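PDB 6BTC: LP1413 - SCCmec type IV-encoded DNA binding protein from Staphylococcus aureus, which probably binds single-stranded DNA, as an unusual binding protein encoded by staphylococcal cassette chromosome (SCCmec) elements. Local coordinates for residues 10-19 / 30-41. Sequence-based numbering, arbitrary orientation.
Sequences KLYNFIIAKS and YGELRKKYNVVC
Tyr37 lays its ring against Leu11 and Phe14 of helix 10-19, a worked example of how a small domain with three helices and a three-stranded antiparallel sheet, an arrangement resembling a winged helix, joins its first two helices through apolar side chains. The axes of helix 10-19 and the short helix 30-34 cross at 109° and approach to 10.0 Å, so long side chains must span the space. A type I turn from Arg34 to Tyr37 brings the tyrosine back against the first helix. Over one face of its ring stands Leu11 CD1, 3.7 Å from the centroid and close to the ring normal, in a CH-pi contact; Leu11 CD2, the other branch, reaches Cys41 SG at 3.9 Å. Phe14 passes Tyr37 in the opposite direction, the planes inclined at 39°, an oblique pairing with Phe14 CD2 at 3.5 Å from Tyr37 CD1. The phenylalanine also turns its edge to the second helix, where Leu33 O lies near the ring plane, 3.4 Å from Phe14 CE2.

Ile15 is buried beside Leu11 and Leu33. With CG1 anti to the carbonyl carbon (chi1 -65°), CG1 and CD1 are carried to the second helix, where CD1 touches both Tyr30 CE1 and the Arg34 backbone, 3.7 Å from Arg34 CA. Phe53 of helix 43-59 also touches Ile15, extending this core to the third helix.

On the solvent side the packing thins, and two lysines carry much of it. Lys18, bent at chi2, lays its CG against Leu33 CD2, while the extended chain of Lys36 crosses it at about a right angle. Their aliphatic parts meet at Lys18 CE and Lys36 CD, although the like-charged Lys18 NZ and Lys36 NZ are just 4.8 Å apart.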
loop_
_atom_site.group_PDB
_atom_site.type_symbol
_atom_site.label_atom_id
_atom_site.label_comp_id
_atom_site.label_asym_id
_atom_site.label_seq_id
_atom_site.Cartn_x
_atom_site.Cartn_y
_atom_site.Cartn_z
ATOM N N LYS A 10 -4.530 9.928 6.686
ATOM C CA LYS A 10 -3.179 10.438 6.474
ATOM C C LYS A 10 -2.214 9.302 6.173
ATOM O O LYS A 10 -1.416 9.388 5.235
ATOM C CB LYS A 10 -2.706 11.233 7.696
ATOM C CG LYS A 10 -3.313 12.629 7.812
ATOM C CD LYS A 10 -2.756 13.389 9.016
ATOM C CE LYS A 10 -3.447 14.734 9.213
ATOM N NZ LYS A 10 -2.961 15.448 10.429
ATOM N N LEU A 11 -2.257 8.238 6.970
ATOM C CA LEU A 11 -1.405 7.090 6.706
ATOM C C LEU A 11 -1.722 6.464 5.347
ATOM O O LEU A 11 -0.807 6.092 4.603
ATOM C CB LEU A 11 -1.555 6.061 7.827
ATOM C CG LEU A 11 -0.870 4.713 7.583
ATOM C CD1 LEU A 11 0.622 4.898 7.366
ATOM C CD2 LEU A 11 -1.096 3.757 8.723
ATOM N N TYR A 12 -3.013 6.345 5.002
ATOM C CA TYR A 12 -3.397 5.757 3.721
ATOM C C TYR A 12 -2.894 6.600 2.552
ATOM O O TYR A 12 -2.310 6.072 1.598
ATOM C CB TYR A 12 -4.918 5.589 3.655
ATOM C CG TYR A 12 -5.444 5.241 2.273
ATOM C CD1 TYR A 12 -5.545 3.922 1.851
ATOM C CD2 TYR A 12 -5.836 6.242 1.396
ATOM C CE1 TYR A 12 -6.027 3.610 0.586
ATOM C CE2 TYR A 12 -6.312 5.947 0.132
ATOM C CZ TYR A 12 -6.406 4.632 -0.271
ATOM O OH TYR A 12 -6.884 4.361 -1.542
ATOM N N ASN A 13 -3.132 7.913 2.590
ATOM C CA ASN A 13 -2.609 8.777 1.536
ATOM C C ASN A 13 -1.108 8.574 1.354
ATOM O O ASN A 13 -0.597 8.627 0.229
ATOM C CB ASN A 13 -2.901 10.246 1.841
ATOM C CG ASN A 13 -4.392 10.554 1.938
ATOM O OD1 ASN A 13 -5.226 9.900 1.316
ATOM N ND2 ASN A 13 -4.725 11.576 2.724
ATOM N N PHE A 14 -0.386 8.335 2.452
ATOM C CA PHE A 14 1.058 8.142 2.364
ATOM C C PHE A 14 1.387 6.802 1.727
ATOM O O PHE A 14 2.264 6.715 0.862
ATOM C CB PHE A 14 1.706 8.223 3.754
ATOM C CG PHE A 14 3.123 7.698 3.787
ATOM C CD1 PHE A 14 4.170 8.457 3.288
ATOM C CD2 PHE A 14 3.400 6.446 4.290
ATOM C CE1 PHE A 14 5.471 7.966 3.301
ATOM C CE2 PHE A 14 4.703 5.951 4.305
ATOM C CZ PHE A 14 5.734 6.720 3.810
ATOM N N ILE A 15 0.731 5.738 2.187
ATOM C CA ILE A 15 1.004 4.408 1.663
ATOM C C ILE A 15 0.778 4.382 0.159
ATOM O O ILE A 15 1.581 3.823 -0.595
ATOM C CB ILE A 15 0.132 3.370 2.388
ATOM C CG1 ILE A 15 0.507 3.288 3.867
ATOM C CG2 ILE A 15 0.240 1.994 1.720
ATOM C CD1 ILE A 15 1.829 2.607 4.160
ATOM N N ILE A 16 -0.312 4.999 -0.298
ATOM C CA ILE A 16 -0.633 5.030 -1.720
ATOM C C ILE A 16 0.497 5.695 -2.493
ATOM O O ILE A 16 1.036 5.133 -3.452
ATOM C CB ILE A 16 -1.970 5.761 -1.952
ATOM C CG1 ILE A 16 -3.138 4.986 -1.332
ATOM C CG2 ILE A 16 -2.214 6.009 -3.434
ATOM C CD1 ILE A 16 -3.325 3.574 -1.873
ATOM N N ALA A 17 0.846 6.919 -2.099
ATOM C CA ALA A 17 1.907 7.656 -2.772
ATOM C C ALA A 17 3.211 6.867 -2.754
ATOM O O ALA A 17 3.878 6.720 -3.783
ATOM C CB ALA A 17 2.083 9.016 -2.103
ATOM N N LYS A 18 3.566 6.316 -1.593
ATOM C CA LYS A 18 4.804 5.557 -1.481
ATOM C C LYS A 18 4.793 4.322 -2.385
ATOM O O LYS A 18 5.839 3.936 -2.913
ATOM C CB LYS A 18 5.033 5.165 -0.019
ATOM C CG LYS A 18 6.447 4.718 0.319
ATOM C CD LYS A 18 7.461 5.871 0.286
ATOM C CE LYS A 18 8.889 5.357 0.569
ATOM N NZ LYS A 18 9.948 6.414 0.464
ATOM N N SER A 19 3.636 3.686 -2.581
ATOM C CA SER A 19 3.593 2.537 -3.483
ATOM C C SER A 19 3.866 2.963 -4.924
ATOM O O SER A 19 4.623 2.301 -5.639
ATOM C CB SER A 19 2.242 1.832 -3.380
ATOM O OG SER A 19 1.237 2.649 -3.965
ATOM N N TYR A 30 3.128 -4.296 2.471
ATOM C CA TYR A 30 2.515 -3.172 3.168
ATOM C C TYR A 30 3.360 -2.737 4.363
ATOM O O TYR A 30 3.554 -1.537 4.592
ATOM C CB TYR A 30 1.106 -3.544 3.628
ATOM C CG TYR A 30 0.527 -2.545 4.595
ATOM C CD1 TYR A 30 0.120 -1.297 4.155
ATOM C CD2 TYR A 30 0.410 -2.839 5.948
ATOM C CE1 TYR A 30 -0.403 -0.371 5.023
ATOM C CE2 TYR A 30 -0.114 -1.917 6.834
ATOM C CZ TYR A 30 -0.516 -0.686 6.364
ATOM O OH TYR A 30 -1.034 0.241 7.224
ATOM N N GLY A 31 3.857 -3.700 5.146
ATOM C CA GLY A 31 4.619 -3.367 6.334
ATOM C C GLY A 31 5.925 -2.661 6.030
ATOM O O GLY A 31 6.378 -1.826 6.812
ATOM N N GLU A 32 6.552 -2.981 4.895
ATOM C CA GLU A 32 7.766 -2.270 4.513
ATOM C C GLU A 32 7.472 -0.805 4.234
ATOM O O GLU A 32 8.244 0.075 4.630
ATOM C CB GLU A 32 8.406 -2.942 3.305
ATOM C CG GLU A 32 9.035 -4.279 3.658
ATOM C CD GLU A 32 9.460 -5.073 2.447
ATOM O OE1 GLU A 32 9.179 -4.632 1.306
ATOM O OE2 GLU A 32 10.078 -6.140 2.643
ATOM N N LEU A 33 6.346 -0.519 3.578
ATOM C CA LEU A 33 5.985 0.870 3.324
ATOM C C LEU A 33 5.532 1.555 4.600
ATOM O O LEU A 33 5.808 2.740 4.808
ATOM C CB LEU A 33 4.880 0.948 2.275
ATOM C CG LEU A 33 5.122 0.276 0.925
ATOM C CD1 LEU A 33 3.925 0.504 0.028
ATOM C CD2 LEU A 33 6.377 0.814 0.283
ATOM N N ARG A 34 4.825 0.822 5.459
ATOM C CA ARG A 34 4.283 1.402 6.683
ATOM C C ARG A 34 5.398 1.873 7.612
ATOM O O ARG A 34 5.295 2.938 8.232
ATOM C CB ARG A 34 3.406 0.366 7.385
ATOM C CG ARG A 34 2.621 0.893 8.565
ATOM C CD ARG A 34 2.235 -0.246 9.498
ATOM N NE ARG A 34 3.355 -0.662 10.347
ATOM C CZ ARG A 34 3.940 -1.858 10.327
ATOM N NH1 ARG A 34 3.532 -2.819 9.503
ATOM N NH2 ARG A 34 4.946 -2.098 11.158
ATOM N N LYS A 35 6.472 1.089 7.718
ATOM C CA LYS A 35 7.568 1.400 8.623
ATOM C C LYS A 35 8.326 2.652 8.220
ATOM O O LYS A 35 9.112 3.160 9.022
ATOM C CB LYS A 35 8.521 0.212 8.702
ATOM C CG LYS A 35 7.900 -0.995 9.391
ATOM C CD LYS A 35 8.878 -2.149 9.513
ATOM C CE LYS A 35 8.191 -3.385 10.069
ATOM N NZ LYS A 35 9.174 -4.430 10.471
ATOM N N LYS A 36 8.103 3.166 7.020
ATOM C CA LYS A 36 8.706 4.420 6.595
ATOM C C LYS A 36 7.853 5.628 6.947
ATOM O O LYS A 36 8.272 6.765 6.693
ATOM C CB LYS A 36 8.970 4.369 5.087
ATOM C CG LYS A 36 9.851 3.187 4.717
ATOM C CD LYS A 36 10.270 3.193 3.263
ATOM C CE LYS A 36 11.213 2.028 2.980
ATOM N NZ LYS A 36 11.838 2.149 1.640
ATOM N N TYR A 37 6.674 5.412 7.520
ATOM C CA TYR A 37 5.819 6.519 7.924
ATOM C C TYR A 37 6.394 7.165 9.179
ATOM O O TYR A 37 6.744 6.469 10.138
ATOM C CB TYR A 37 4.407 6.006 8.184
ATOM C CG TYR A 37 3.347 7.069 8.324
ATOM C CD1 TYR A 37 3.186 8.042 7.358
ATOM C CD2 TYR A 37 2.476 7.069 9.405
ATOM C CE1 TYR A 37 2.206 9.006 7.474
ATOM C CE2 TYR A 37 1.484 8.027 9.525
ATOM C CZ TYR A 37 1.360 8.987 8.561
ATOM O OH TYR A 37 0.381 9.934 8.678
ATOM N N ASN A 38 6.495 8.497 9.174
ATOM C CA ASN A 38 7.199 9.188 10.252
ATOM C C ASN A 38 6.348 9.328 11.507
ATOM O O ASN A 38 6.891 9.380 12.613
ATOM C CB ASN A 38 7.652 10.571 9.783
ATOM C CG ASN A 38 8.804 10.501 8.793
ATOM O OD1 ASN A 38 9.621 9.583 8.835
ATOM N ND2 ASN A 38 8.871 11.477 7.898
ATOM N N VAL A 39 5.046 9.381 11.363
ATOM C CA VAL A 39 4.145 9.601 12.483
ATOM C C VAL A 39 3.842 8.271 13.155
ATOM O O VAL A 39 3.759 7.218 12.514
ATOM C CB VAL A 39 2.859 10.309 12.007
ATOM C CG1 VAL A 39 1.767 10.242 13.064
ATOM C CG2 VAL A 39 3.156 11.754 11.643
ATOM N N VAL A 40 3.690 8.323 14.468
ATOM C CA VAL A 40 3.257 7.169 15.243
ATOM C C VAL A 40 1.757 7.002 15.065
ATOM O O VAL A 40 1.011 7.987 14.989
ATOM C CB VAL A 40 3.627 7.349 16.729
ATOM C CG1 VAL A 40 3.049 6.221 17.588
ATOM C CG2 VAL A 40 5.142 7.432 16.899
ATOM N N CYS A 41 1.303 5.756 14.989
ATOM C CA CYS A 41 -0.129 5.495 14.990
ATOM C C CYS A 41 -0.383 4.137 15.620
ATOM O O CYS A 41 0.497 3.275 15.678
ATOM C CB CYS A 41 -0.736 5.571 13.581
ATOM S SG CYS A 41 0.221 4.772 12.299
#